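Local coordinates for protein formyltransferase (Francisella tularensis subsp. tularensis, PDB 4NV1) that belongs to the formyltransferase family, joining a Rossmann-like domain to a C-terminal dimerization region, and holds dTDP-4-amino-4,6-dideoxyglucose in the model, at residues Ser143-Ser147 against Phe148-Ala152; Val8-Asn12 against Arg13-Ser17; Lys201-Met205 against Arg206-Asp210; Thr163-Ile166 against Asp167-Asn171; Gln78-Pro81 against Ala82-Asn86. One frame throughout, in Å; residues are numbered along the deposited sequence.

Interaction 1. Residues Ser143-Ser147 against Phe148-Ala152; sequences SFENS and FDVYA. With 0FX (dTDP-4-amino-4,6-dideoxyglucose), chain I.
The amide oxygen of Asn146 draws on two backbone N-H groups at the start of helix 147-170. Asp149 N makes the sounder bond, 2.9 Å to Asn146 OD1, with the donor almost in line with the side-chain C=O. The bond from Phe148 N, 2.8 Å to Asn146 OD1, is strongly bent (122°) and weak. Asn146 reaches both because its CG is tucked between its own backbone N and carbonyl carbon (chi1 61°), which folds the amide over the first turn. Asp149 answers in kind: its OD2 accepts from Asn146 N at 2.9 Å, met from above the carboxylate plane. Amide and carboxylate planes lie 15° apart, although the two side chains cross at about a right angle. Val150 CG2 packs 3.6 Å from Glu145 OE1, an oxygen that also takes Asn142 N, while Glu145 OE2 forms a salt bridge with Lys153. Next in the helix, Tyr151 has ribose atom C4 of dTDP-4-amino-4,6-dideoxyglucose over one ring face, offset toward the rim, and its OH gives a weak bond of 3.0 Å to the ligand's phosphate oxygen O4P. Ser147 OG is bonded to His217 and Gln107, both pocket residues. This is a capping box, opening the helix that brings Tyr151 into the ligand pocket.

Interaction 2. Residues Val8-Asn12 against Arg13-Ser17; sequences VVTDN and RTILS
Asn12 bends its side chain over the first turn of helix 13-24, and the amide oxygen points at the backbone N-H groups there. The torsion that does this carries CG anti to the backbone N (chi1 -173°). Ile15 N donates to Asn12 OD1 at 2.8 Å, approaching 29° out of the carbonyl plane; Thr14 N also faces OD1, but that bond is weak, bent and doubtfully short. A water donates to Asn12 OD1 at 3.2 Å and makes a weak bond to Thr14 OG1, adding a further partner to the oxygen and tying it to Thr14. The other half of the amide turns to the ligand: Asn12 ND2 gives a weak hydrogen bond to the phosphate oxygen O3P of dTDP-4-amino-4,6-dideoxyglucose.

Below the cap, the methylene of Asn12 lies against Ile15, CB to CB 3.6 Å. Thr10 straddles two helix residues. Its OG1 side leans obliquely on Ile15, with Thr10 OG1 3.6 Å from Ile15 CG2, while its methyl meets Leu16 at about a right angle, Thr10 CG2 to Leu16 CB 3.9 Å. The same hydroxyl oxygen accepts from Asn12 N at 2.9 Å, an ST turn that helps fix where Asn12 stands, and it is also bonded to Cys74 O on the neighbouring strand 70-74. Ile15 packs further on Val159 of helix 147-170. An ST turn thus leads from strand 4-9 into an asparagine N-cap, at the first strand-to-helix turn of a Rossmann-like beta-alpha-beta unit and on the edge of the ligand pocket.

Interaction 3. Residues Lys201-Met205 against Arg206-Asp210; sequences KIVTM and REAID
A capping box between Thr204 and Glu207 starts helix 205-214 straight off strand 202-204, the two short axes standing at 91° to each other. Glu207 N donates to Thr204 OG1 at 3.1 Å, and in return Glu207 OE1 accepts from Thr204 N at 2.9 Å through its anti lone pair. With chi1 at 50° the hydroxyl is flanked by the backbone N and C of Thr204, and from there it reaches forward to the first turn. Glu207 stretches out beyond CG and crosses Thr204 at about a right angle, which brings the carboxylate beside the strand; OE1 comes within 3.1 Å of Val203 CA. A further bond from Thr204 OG1 to Glu207 OE1 is long and weak. Lys201 NZ stands 5.6 Å from Glu207 OE2, not in contact, though its charge would probably favour an ionised carboxylate.

Apolar groups close the turn beside the box. Val203 CG2 meets Ala208 CB at 4.1 Å, flanking the capping box in the manner of a hydrophobic staple. Met205, bent at both later torsions, places CE 4.0 Å from Ile209 CD1.

The second subunit lies close by. Residues Ile202 to Thr204 pair antiparallel with one of its strands, Arg206 forms a salt bridge with Asp200 of that subunit, and Ala208 packs on its own counterpart there. The arrangement is a capping box with a flanking hydrophobic staple, set into the dimer interface of the C-terminal dimerization region.

Interaction 4. Residues Thr163-Ile166 against Asp167-Asn171; sequences TKVI and DDILN
Between Val165 and Asp168 helix 147-170 is kinked: the N-H groups of Asp167 and Asp168 lose their bonds to the previous turn, and normal pairing resumes with Ile169 N to Val165 O at 3.1 Å and Leu170 N to Ile166 O at 2.8 Å. Two waters bridge the break. One donates to Thr163 O and accepts from Asp167 N at 3.0 Å; the other donates to Lys164 O and accepts from Asp168 N at 2.9 Å. Each stands in for the direct bond that a regular turn would have made, so the separated carbonyls and N-H groups keep polar partners.

The side chains meet in two pairs on the inner side of the helix. Val165 and Ile169 approach at a slant, and Val165 CG2 touches Ile169 CD1 at 3.7 Å. In Ile166, CG1 stands opposite the backbone N (chi1 -180°) and the chain then turns at chi2 (51°), so that Ile166 CD1 ends 3.7 Å from Leu170 CG. Leu170 CG also lies 3.2 Å from Ile166 O.

Both pairs lie against the central sheet: Ile166 and Ile169 reach Phe72 of strand 70-74, Val165 meets Ile135 of strand 133-139, and Ile166 also packs on Ile22 of helix 13-24. Asp167 forms a salt bridge with Lys26, a residue that Ile166 and Leu170 also touch. The chemistry is divided accordingly: water lets the backbone bend without stranding its polar atoms, while branched apolar side chains keep the helix seated on the sheet.

Interaction 5. Residues Gln78-Pro81 against Ala82-Asn86; sequences QLFP and AKLVN
Phe80 and Val85 form a hydrophobic staple across the N-terminus of helix 82-87, with Pro81 between them at the N-cap. The apolar contacts come first. Phe80 CB meets Val85 CG2 at 3.5 Å, and that methyl sits at the edge of the phenyl ring, near its plane. The valine rotamer (chi1 157°) puts CG2 on the backbone N side, across from its carbonyl carbon, and so makes it the branch that touches Phe80. Leu84 approaches the ring obliquely, its CD2 3.9 Å from Phe80 CD2. Pro81 adds a looser touch, its CB 4.4 Å from Leu84 CB. These groups belong to a wider apolar patch on the Rossmann-like domain: Phe80 and Leu84 both pack on Met57 of helix 57-60, and on the strand 4-9 side Phe80 meets Val9 and Leu84 meets Phe7.

Of polar bonds across the turn there is one, and it is made by the backbone. As a proline, the N-cap residue has no side-chain acceptor to offer the first N-H groups, in contrast to an asparagine or threonine cap. What remains is the ordinary first helical bond: Val85 N donates to Pro81 O over 3.2 Å, with an almost straight N-H...O angle of 169°.

Four of the contacts start a helix and interaction 4 lies near the end of one. Interactions 1 to 4 are partly buried; interaction 5 is a surface contact, a staple over a proline. Interactions 1 and 3 are reciprocal capping boxes, interaction 2 a one-way asparagine cap. Interactions 1 and 4 share helix 147-170, their centres about 29 Å apart: one faces the ligand, the other packs on the sheet, and at its kink two waters stand in for missing main-chain bonds. Interactions 1 and 2 meet at the pocket, Tyr151 OH lying 4.0 Å from Asn12 ND2. Interaction 2 also touches interaction 5, with Val9 CG2 3.6 Å from Phe80 CZ. Interactions 1 and 3 both reach the second subunit.

Interaction 1. Residues Ser143-Ser147 against Phe148-Ala152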
# COMPACT_ATOMS: atom_id res chain seq x y z
N SER A 143 2.83 15.42 1.68
CA SER A 143 3.28 14.44 0.67
C SER A 143 2.89 13.01 1.01
O SER A 143 2.65 12.21 0.11
CB SER A 143 4.79 14.46 0.50
OG SER A 143 5.38 14.18 1.75
N PHE A 144 2.80 12.73 2.30
CA PHE A 144 2.68 11.40 2.81
C PHE A 144 1.24 11.00 3.15
O PHE A 144 1.02 9.94 3.71
CB PHE A 144 3.58 11.28 4.01
CG PHE A 144 3.36 12.33 5.06
CD1 PHE A 144 4.16 13.48 5.12
CD2 PHE A 144 2.47 12.11 6.11
CE1 PHE A 144 4.01 14.41 6.11
CE2 PHE A 144 2.31 13.05 7.12
CZ PHE A 144 3.07 14.21 7.12
N GLU A 145 0.26 11.77 2.73
CA GLU A 145 -1.13 11.60 3.10
C GLU A 145 -1.90 11.08 1.94
O GLU A 145 -1.57 11.41 0.81
CB GLU A 145 -1.77 12.95 3.47
CG GLU A 145 -1.12 13.55 4.67
CD GLU A 145 -1.64 14.89 5.16
OE1 GLU A 145 -2.20 15.64 4.34
OE2 GLU A 145 -1.39 15.17 6.37
N ASN A 146 -2.91 10.29 2.24
CA ASN A 146 -3.86 9.83 1.26
C ASN A 146 -5.25 10.49 1.46
O ASN A 146 -5.43 11.35 2.34
CB ASN A 146 -3.95 8.28 1.34
CG ASN A 146 -4.42 7.79 2.69
OD1 ASN A 146 -5.12 8.49 3.42
ND2 ASN A 146 -4.00 6.57 3.07
N SER A 147 -6.23 10.07 0.68
CA SER A 147 -7.59 10.56 0.86
C SER A 147 -8.10 10.42 2.28
O SER A 147 -8.84 11.30 2.75
CB SER A 147 -8.60 10.00 -0.14
OG SER A 147 -9.98 10.22 0.25
N PHE A 148 -7.70 9.35 2.97
CA PHE A 148 -8.26 9.11 4.28
C PHE A 148 -7.65 10.08 5.26
O PHE A 148 -8.37 10.63 6.08
CB PHE A 148 -8.14 7.67 4.81
CG PHE A 148 -8.47 7.56 6.27
CD1 PHE A 148 -9.67 7.03 6.71
CD2 PHE A 148 -7.57 8.00 7.23
CE1 PHE A 148 -9.98 6.93 8.06
CE2 PHE A 148 -7.87 7.91 8.59
CZ PHE A 148 -9.08 7.38 9.00
N ASP A 149 -6.37 10.38 5.15
CA ASP A 149 -5.79 11.27 6.11
C ASP A 149 -6.28 12.71 5.94
O ASP A 149 -6.28 13.46 6.93
CB ASP A 149 -4.25 11.30 6.06
CG ASP A 149 -3.62 9.88 5.95
OD1 ASP A 149 -4.01 9.02 6.77
OD2 ASP A 149 -2.76 9.63 5.08
N VAL A 150 -6.48 13.12 4.68
CA VAL A 150 -6.91 14.48 4.40
C VAL A 150 -8.37 14.61 4.77
O VAL A 150 -8.72 15.59 5.39
CB VAL A 150 -6.72 14.87 2.91
CG1 VAL A 150 -7.26 16.30 2.71
CG2 VAL A 150 -5.23 14.78 2.58
N TYR A 151 -9.21 13.60 4.51
CA TYR A 151 -10.58 13.64 4.91
C TYR A 151 -10.64 13.77 6.42
O TYR A 151 -11.51 14.50 6.96
CB TYR A 151 -11.28 12.36 4.50
CG TYR A 151 -12.73 12.13 4.93
CD1 TYR A 151 -13.78 12.58 4.14
CD2 TYR A 151 -13.04 11.36 6.04
CE1 TYR A 151 -15.11 12.33 4.47
CE2 TYR A 151 -14.37 11.07 6.38
CZ TYR A 151 -15.40 11.59 5.59
OH TYR A 151 -16.74 11.35 5.85
N ALA A 152 -9.79 13.05 7.13
CA ALA A 152 -9.86 13.12 8.59
C ALA A 152 -9.39 14.46 9.17
O ALA A 152 -9.91 14.85 10.20
CB ALA A 152 -9.08 12.00 9.27
O4P 0FX I . -18.86 11.91 3.79
P2 0FX I . -19.71 10.77 4.40
O3P 0FX I . -19.65 10.24 5.81
O1G 0FX I . -21.03 10.50 3.55
C1G 0FX I . -22.08 11.44 3.54
C2G 0FX I . -23.01 10.77 2.53
O2G 0FX I . -23.08 9.36 2.74
C3G 0FX I . -22.55 11.02 1.11
O3G 0FX I . -23.64 10.50 0.33
C4G 0FX I . -22.28 12.53 0.94
N4A 0FX I . -21.93 12.89 -0.43
C5G 0FX I . -21.21 13.06 1.90
C6G 0FX I . -21.02 14.56 1.74
O5G 0FX I . -21.66 12.77 3.22
OPP 0FX I . -19.28 9.26 4.08
P 0FX I . -18.80 8.47 2.80
O1P 0FX I . -19.87 8.13 1.79
O2P 0FX I . -18.00 7.51 3.67
O5 0FX I . -17.59 9.25 2.08
C5 0FX I . -16.46 9.59 2.89
C4 0FX I . -15.15 9.47 2.12
O4 0FX I . -14.83 8.10 1.95
C3 0FX I . -15.15 10.05 0.74
O3 0FX I . -14.67 11.40 0.70
C2 0FX I . -14.07 9.23 0.03
C1 0FX I . -14.18 7.87 0.72
N11 0FX I . -14.84 6.91 -0.17
C61 0FX I . -16.18 6.76 -0.11
C51 0FX I . -16.82 5.88 -0.95
C5A 0FX I . -18.31 5.65 -1.02
C21 0FX I . -14.10 6.19 -1.03
O21 0FX I . -12.76 6.28 -1.08
N31 0FX I . -14.65 5.27 -1.84
C41 0FX I . -15.99 5.15 -1.77
O41 0FX I . -16.63 4.30 -2.57

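Interaction 2. Residues Val8-Asn12 against Arg13-Ser17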
# COMPACT_ATOMS: atom_id res chain seq x y z
N VAL A 8 -30.97 18.58 12.79
CA VAL A 8 -29.65 18.22 12.32
C VAL A 8 -29.81 16.95 11.56
O VAL A 8 -30.20 15.95 12.14
CB VAL A 8 -28.77 18.00 13.53
CG1 VAL A 8 -27.43 17.33 13.18
CG2 VAL A 8 -28.60 19.31 14.25
N VAL A 9 -29.51 17.02 10.28
CA VAL A 9 -29.40 15.88 9.40
C VAL A 9 -27.96 15.42 9.12
O VAL A 9 -27.11 16.21 8.66
CB VAL A 9 -30.01 16.26 8.10
CG1 VAL A 9 -30.24 15.01 7.29
CG2 VAL A 9 -31.28 17.05 8.34
N THR A 10 -27.67 14.17 9.47
CA THR A 10 -26.38 13.54 9.18
C THR A 10 -26.46 12.03 8.99
O THR A 10 -27.29 11.37 9.65
CB THR A 10 -25.39 13.73 10.33
OG1 THR A 10 -24.10 13.23 9.93
CG2 THR A 10 -25.84 13.02 11.57
N ASP A 11 -25.60 11.52 8.12
CA ASP A 11 -25.36 10.10 8.07
C ASP A 11 -23.98 9.71 8.57
O ASP A 11 -23.48 8.68 8.15
CB ASP A 11 -25.59 9.64 6.64
CG ASP A 11 -27.05 9.80 6.27
OD1 ASP A 11 -27.83 9.13 6.94
OD2 ASP A 11 -27.42 10.63 5.42
N ASN A 12 -23.39 10.45 9.50
CA ASN A 12 -22.06 10.11 10.00
C ASN A 12 -22.06 9.94 11.47
O ASN A 12 -22.46 10.86 12.16
CB ASN A 12 -21.07 11.25 9.79
CG ASN A 12 -19.63 10.87 10.12
OD1 ASN A 12 -19.18 10.88 11.27
ND2 ASN A 12 -18.89 10.59 9.08
N ARG A 13 -21.54 8.82 11.96
CA ARG A 13 -21.57 8.53 13.38
C ARG A 13 -20.72 9.52 14.12
O ARG A 13 -21.05 9.89 15.25
CB ARG A 13 -20.98 7.13 13.60
CG ARG A 13 -20.12 6.89 14.84
CD ARG A 13 -20.88 6.32 16.03
NE ARG A 13 -21.09 4.86 15.92
CZ ARG A 13 -22.08 4.24 15.27
NH1 ARG A 13 -23.04 4.89 14.63
NH2 ARG A 13 -22.13 2.92 15.25
N THR A 14 -19.56 9.85 13.55
CA THR A 14 -18.63 10.69 14.31
C THR A 14 -19.17 12.12 14.44
O THR A 14 -19.21 12.70 15.53
CB THR A 14 -17.21 10.64 13.70
OG1 THR A 14 -16.54 9.53 14.30
CG2 THR A 14 -16.41 11.90 14.01
N ILE A 15 -19.59 12.67 13.32
CA ILE A 15 -20.32 13.94 13.30
C ILE A 15 -21.54 13.92 14.21
O ILE A 15 -21.75 14.88 14.99
CB ILE A 15 -20.74 14.23 11.85
CG1 ILE A 15 -19.51 14.56 11.00
CG2 ILE A 15 -21.83 15.32 11.75
CD1 ILE A 15 -18.58 15.63 11.58
N LEU A 16 -22.33 12.84 14.14
CA LEU A 16 -23.52 12.71 15.02
C LEU A 16 -23.09 12.83 16.47
O LEU A 16 -23.67 13.58 17.29
CB LEU A 16 -24.33 11.41 14.81
CG LEU A 16 -25.39 11.17 15.91
CD1 LEU A 16 -26.38 12.33 15.90
CD2 LEU A 16 -26.15 9.84 15.84
N SER A 17 -22.04 12.09 16.81
CA SER A 17 -21.48 12.16 18.17
C SER A 17 -20.90 13.54 18.58
O SER A 17 -21.04 13.99 19.73
CB SER A 17 -20.40 11.08 18.30
OG SER A 17 -20.00 11.03 19.63
O HOH W 1 -17.62 8.17 11.71

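Interaction 3. Residues Lys201-Met205 against Arg206-Asp210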
# COMPACT_ATOMS: atom_id res chain seq x y z
N LYS A 201 -1.33 5.61 -20.09
CA LYS A 201 -1.24 7.06 -19.85
C LYS A 201 0.14 7.47 -19.43
O LYS A 201 0.77 6.78 -18.63
CB LYS A 201 -2.23 7.43 -18.76
CG LYS A 201 -2.26 8.89 -18.33
CD LYS A 201 -3.71 9.26 -18.08
CE LYS A 201 -3.86 10.40 -17.09
NZ LYS A 201 -3.24 11.62 -17.67
N ILE A 202 0.61 8.61 -19.92
CA ILE A 202 1.96 9.08 -19.66
C ILE A 202 1.87 10.08 -18.53
O ILE A 202 0.97 10.89 -18.55
CB ILE A 202 2.58 9.68 -20.96
CG1 ILE A 202 2.34 8.72 -22.14
CG2 ILE A 202 4.07 9.94 -20.84
CD1 ILE A 202 3.34 8.84 -23.27
N VAL A 203 2.77 10.04 -17.54
CA VAL A 203 2.63 10.82 -16.31
C VAL A 203 4.01 10.92 -15.71
O VAL A 203 4.86 10.10 -16.08
CB VAL A 203 1.76 10.10 -15.23
CG1 VAL A 203 0.36 9.85 -15.73
CG2 VAL A 203 2.38 8.77 -14.83
N THR A 204 4.24 11.82 -14.76
CA THR A 204 5.45 11.73 -13.96
C THR A 204 5.12 10.75 -12.80
O THR A 204 3.95 10.47 -12.46
CB THR A 204 5.78 13.06 -13.29
OG1 THR A 204 4.57 13.50 -12.66
CG2 THR A 204 6.28 14.14 -14.29
N MET A 205 6.15 10.25 -12.17
CA MET A 205 6.01 9.49 -10.95
C MET A 205 5.28 10.32 -9.90
O MET A 205 4.55 9.76 -9.08
CB MET A 205 7.37 9.13 -10.35
CG MET A 205 8.04 7.91 -10.95
SD MET A 205 6.99 6.45 -10.92
CE MET A 205 6.93 6.08 -9.18
N ARG A 206 5.54 11.62 -9.84
CA ARG A 206 4.83 12.50 -8.91
C ARG A 206 3.32 12.39 -9.06
O ARG A 206 2.58 12.24 -8.11
CB ARG A 206 5.18 13.96 -9.12
CG ARG A 206 4.23 14.83 -8.32
CD ARG A 206 4.71 16.26 -8.34
NE ARG A 206 5.75 16.50 -7.37
CZ ARG A 206 7.04 16.67 -7.61
NH1 ARG A 206 7.82 16.92 -6.57
NH2 ARG A 206 7.59 16.51 -8.81
N GLU A 207 2.88 12.50 -10.30
CA GLU A 207 1.51 12.37 -10.70
C GLU A 207 0.88 10.98 -10.43
O GLU A 207 -0.33 10.90 -10.18
CB GLU A 207 1.41 12.61 -12.20
CG GLU A 207 1.44 14.07 -12.65
CD GLU A 207 1.21 14.15 -14.16
OE1 GLU A 207 1.95 13.53 -14.95
OE2 GLU A 207 0.24 14.80 -14.60
N ALA A 208 1.65 9.91 -10.63
CA ALA A 208 1.11 8.56 -10.43
C ALA A 208 0.89 8.42 -8.95
O ALA A 208 -0.13 7.91 -8.53
CB ALA A 208 2.05 7.47 -10.96
N ILE A 209 1.87 8.87 -8.19
CA ILE A 209 1.78 8.80 -6.75
C ILE A 209 0.63 9.64 -6.19
O ILE A 209 -0.11 9.16 -5.31
CB ILE A 209 3.12 9.14 -6.12
CG1 ILE A 209 4.01 7.94 -6.37
CG2 ILE A 209 2.98 9.44 -4.64
CD1 ILE A 209 5.46 8.25 -6.12
N ASP A 210 0.49 10.86 -6.68
CA ASP A 210 -0.60 11.76 -6.25
C ASP A 210 -1.89 11.11 -6.66
O ASP A 210 -2.74 10.99 -5.81
CB ASP A 210 -0.46 13.19 -6.77
CG ASP A 210 0.68 13.93 -6.10
OD1 ASP A 210 1.28 13.43 -5.11
OD2 ASP A 210 1.00 15.03 -6.60

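Interaction 4. Residues Thr163-Ile166 against Asp167-Asn171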
# COMPACT_ATOMS: atom_id res chain seq x y z
N THR A 163 -17.84 24.35 16.29
CA THR A 163 -17.69 24.70 17.69
C THR A 163 -17.50 26.24 17.83
O THR A 163 -18.13 26.88 18.64
CB THR A 163 -16.50 23.92 18.30
OG1 THR A 163 -16.68 22.51 18.14
CG2 THR A 163 -16.27 24.27 19.73
N LYS A 164 -16.67 26.83 16.99
CA LYS A 164 -16.35 28.27 17.03
C LYS A 164 -17.53 29.15 16.65
O LYS A 164 -17.60 30.29 17.07
CB LYS A 164 -15.16 28.53 16.13
CG LYS A 164 -14.47 29.89 16.31
CD LYS A 164 -13.20 30.06 15.48
CE LYS A 164 -12.69 31.50 15.49
NZ LYS A 164 -12.09 31.85 14.16
N VAL A 165 -18.47 28.68 15.83
CA VAL A 165 -19.49 29.59 15.35
C VAL A 165 -20.93 29.25 15.78
O VAL A 165 -21.85 30.02 15.48
CB VAL A 165 -19.47 29.78 13.82
CG1 VAL A 165 -18.17 30.42 13.34
CG2 VAL A 165 -19.84 28.48 13.07
N ILE A 166 -21.12 28.14 16.49
CA ILE A 166 -22.50 27.72 16.88
C ILE A 166 -23.24 28.77 17.76
O ILE A 166 -24.41 29.09 17.52
CB ILE A 166 -22.45 26.30 17.53
CG1 ILE A 166 -23.84 25.81 17.94
CG2 ILE A 166 -21.62 26.29 18.81
CD1 ILE A 166 -24.87 25.90 16.85
N ASP A 167 -22.51 29.39 18.69
CA ASP A 167 -23.10 30.50 19.47
C ASP A 167 -23.66 31.67 18.65
O ASP A 167 -24.84 32.06 18.77
CB ASP A 167 -22.15 31.00 20.57
CG ASP A 167 -22.04 30.00 21.71
OD1 ASP A 167 -22.85 29.04 21.83
OD2 ASP A 167 -21.08 30.13 22.49
N ASP A 168 -22.85 32.12 17.71
CA ASP A 168 -23.26 33.20 16.84
C ASP A 168 -24.49 32.84 16.03
O ASP A 168 -25.39 33.66 15.81
CB ASP A 168 -22.19 33.54 15.79
CG ASP A 168 -20.97 34.24 16.37
OD1 ASP A 168 -20.04 34.53 15.57
OD2 ASP A 168 -20.91 34.48 17.60
N ILE A 169 -24.47 31.63 15.50
CA ILE A 169 -25.62 31.16 14.77
C ILE A 169 -26.84 31.02 15.69
O ILE A 169 -27.94 31.30 15.26
CB ILE A 169 -25.34 29.80 14.07
CG1 ILE A 169 -24.30 29.91 12.97
CG2 ILE A 169 -26.61 29.19 13.52
CD1 ILE A 169 -23.54 28.62 12.61
N LEU A 170 -26.71 30.49 16.90
CA LEU A 170 -27.91 30.35 17.74
C LEU A 170 -28.40 31.75 18.15
O LEU A 170 -29.59 31.99 18.42
CB LEU A 170 -27.60 29.54 18.98
CG LEU A 170 -27.15 28.10 18.76
CD1 LEU A 170 -26.75 27.39 20.04
CD2 LEU A 170 -28.28 27.33 18.11
N ASN A 171 -27.45 32.70 18.19
CA ASN A 171 -27.80 34.07 18.49
C ASN A 171 -28.27 34.81 17.31
O ASN A 171 -28.64 35.95 17.46
CB ASN A 171 -26.67 34.80 19.20
CG ASN A 171 -26.52 34.23 20.60
OD1 ASN A 171 -27.52 33.81 21.22
ND2 ASN A 171 -25.28 34.13 21.07
O HOH W 2 -19.64 29.17 19.39
O HOH W 3 -20.01 31.75 18.04

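Interaction 5. Residues Gln78-Pro81 against Ala82-Asn86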
# COMPACT_ATOMS: atom_id res chain seq x y z
N GLN A 78 -28.43 13.21 1.89
CA GLN A 78 -29.53 13.81 1.09
C GLN A 78 -29.51 15.33 0.99
O GLN A 78 -29.06 15.99 1.92
CB GLN A 78 -30.91 13.47 1.69
CG GLN A 78 -31.00 12.16 2.45
CD GLN A 78 -32.37 11.85 3.03
OE1 GLN A 78 -33.41 12.03 2.39
NE2 GLN A 78 -32.37 11.38 4.26
N LEU A 79 -30.07 15.84 -0.10
CA LEU A 79 -30.23 17.28 -0.32
C LEU A 79 -31.61 17.80 0.08
O LEU A 79 -32.65 17.15 -0.15
CB LEU A 79 -30.06 17.58 -1.80
CG LEU A 79 -28.78 16.96 -2.37
CD1 LEU A 79 -28.90 16.81 -3.88
CD2 LEU A 79 -27.56 17.78 -1.93
N PHE A 80 -31.58 19.01 0.64
CA PHE A 80 -32.71 19.62 1.29
C PHE A 80 -33.52 20.23 0.17
O PHE A 80 -32.95 20.81 -0.76
CB PHE A 80 -32.26 20.74 2.25
CG PHE A 80 -31.70 20.32 3.59
CD1 PHE A 80 -31.12 19.08 3.83
CD2 PHE A 80 -31.68 21.24 4.61
CE1 PHE A 80 -30.59 18.76 5.08
CE2 PHE A 80 -31.13 20.95 5.83
CZ PHE A 80 -30.60 19.70 6.08
N PRO A 81 -34.86 20.11 0.22
CA PRO A 81 -35.74 20.76 -0.74
C PRO A 81 -35.63 22.27 -0.80
O PRO A 81 -35.24 22.89 0.17
CB PRO A 81 -37.14 20.38 -0.25
CG PRO A 81 -36.93 19.05 0.39
CD PRO A 81 -35.51 18.98 0.91
N ALA A 82 -35.99 22.88 -1.92
CA ALA A 82 -35.76 24.30 -2.09
C ALA A 82 -36.53 25.12 -1.08
O ALA A 82 -36.00 26.06 -0.53
CB ALA A 82 -36.09 24.75 -3.50
N LYS A 83 -37.77 24.76 -0.81
CA LYS A 83 -38.65 25.64 -0.06
C LYS A 83 -38.34 25.47 1.41
O LYS A 83 -38.55 26.39 2.22
CB LYS A 83 -40.11 25.25 -0.34
CG LYS A 83 -40.31 24.63 -1.71
CD LYS A 83 -41.67 24.94 -2.29
CE LYS A 83 -41.61 25.07 -3.81
NZ LYS A 83 -42.94 25.47 -4.35
N LEU A 84 -37.83 24.30 1.79
CA LEU A 84 -37.30 24.19 3.16
C LEU A 84 -36.17 25.21 3.36
O LEU A 84 -36.21 26.05 4.22
CB LEU A 84 -36.77 22.79 3.39
CG LEU A 84 -36.24 22.64 4.81
CD1 LEU A 84 -37.20 22.85 5.97
CD2 LEU A 84 -35.59 21.29 4.91
N VAL A 85 -35.21 25.18 2.46
CA VAL A 85 -34.00 26.00 2.46
C VAL A 85 -34.35 27.47 2.28
O VAL A 85 -33.70 28.32 2.89
CB VAL A 85 -33.10 25.49 1.31
CG1 VAL A 85 -32.11 26.52 0.82
CG2 VAL A 85 -32.39 24.22 1.73
N ASN A 86 -35.37 27.77 1.49
CA ASN A 86 -35.85 29.15 1.32
C ASN A 86 -36.71 29.63 2.47
O ASN A 86 -36.90 30.84 2.61
CB ASN A 86 -36.69 29.27 0.07
CG ASN A 86 -35.88 29.10 -1.18
OD1 ASN A 86 -34.67 29.35 -1.20
ND2 ASN A 86 -36.55 28.66 -2.24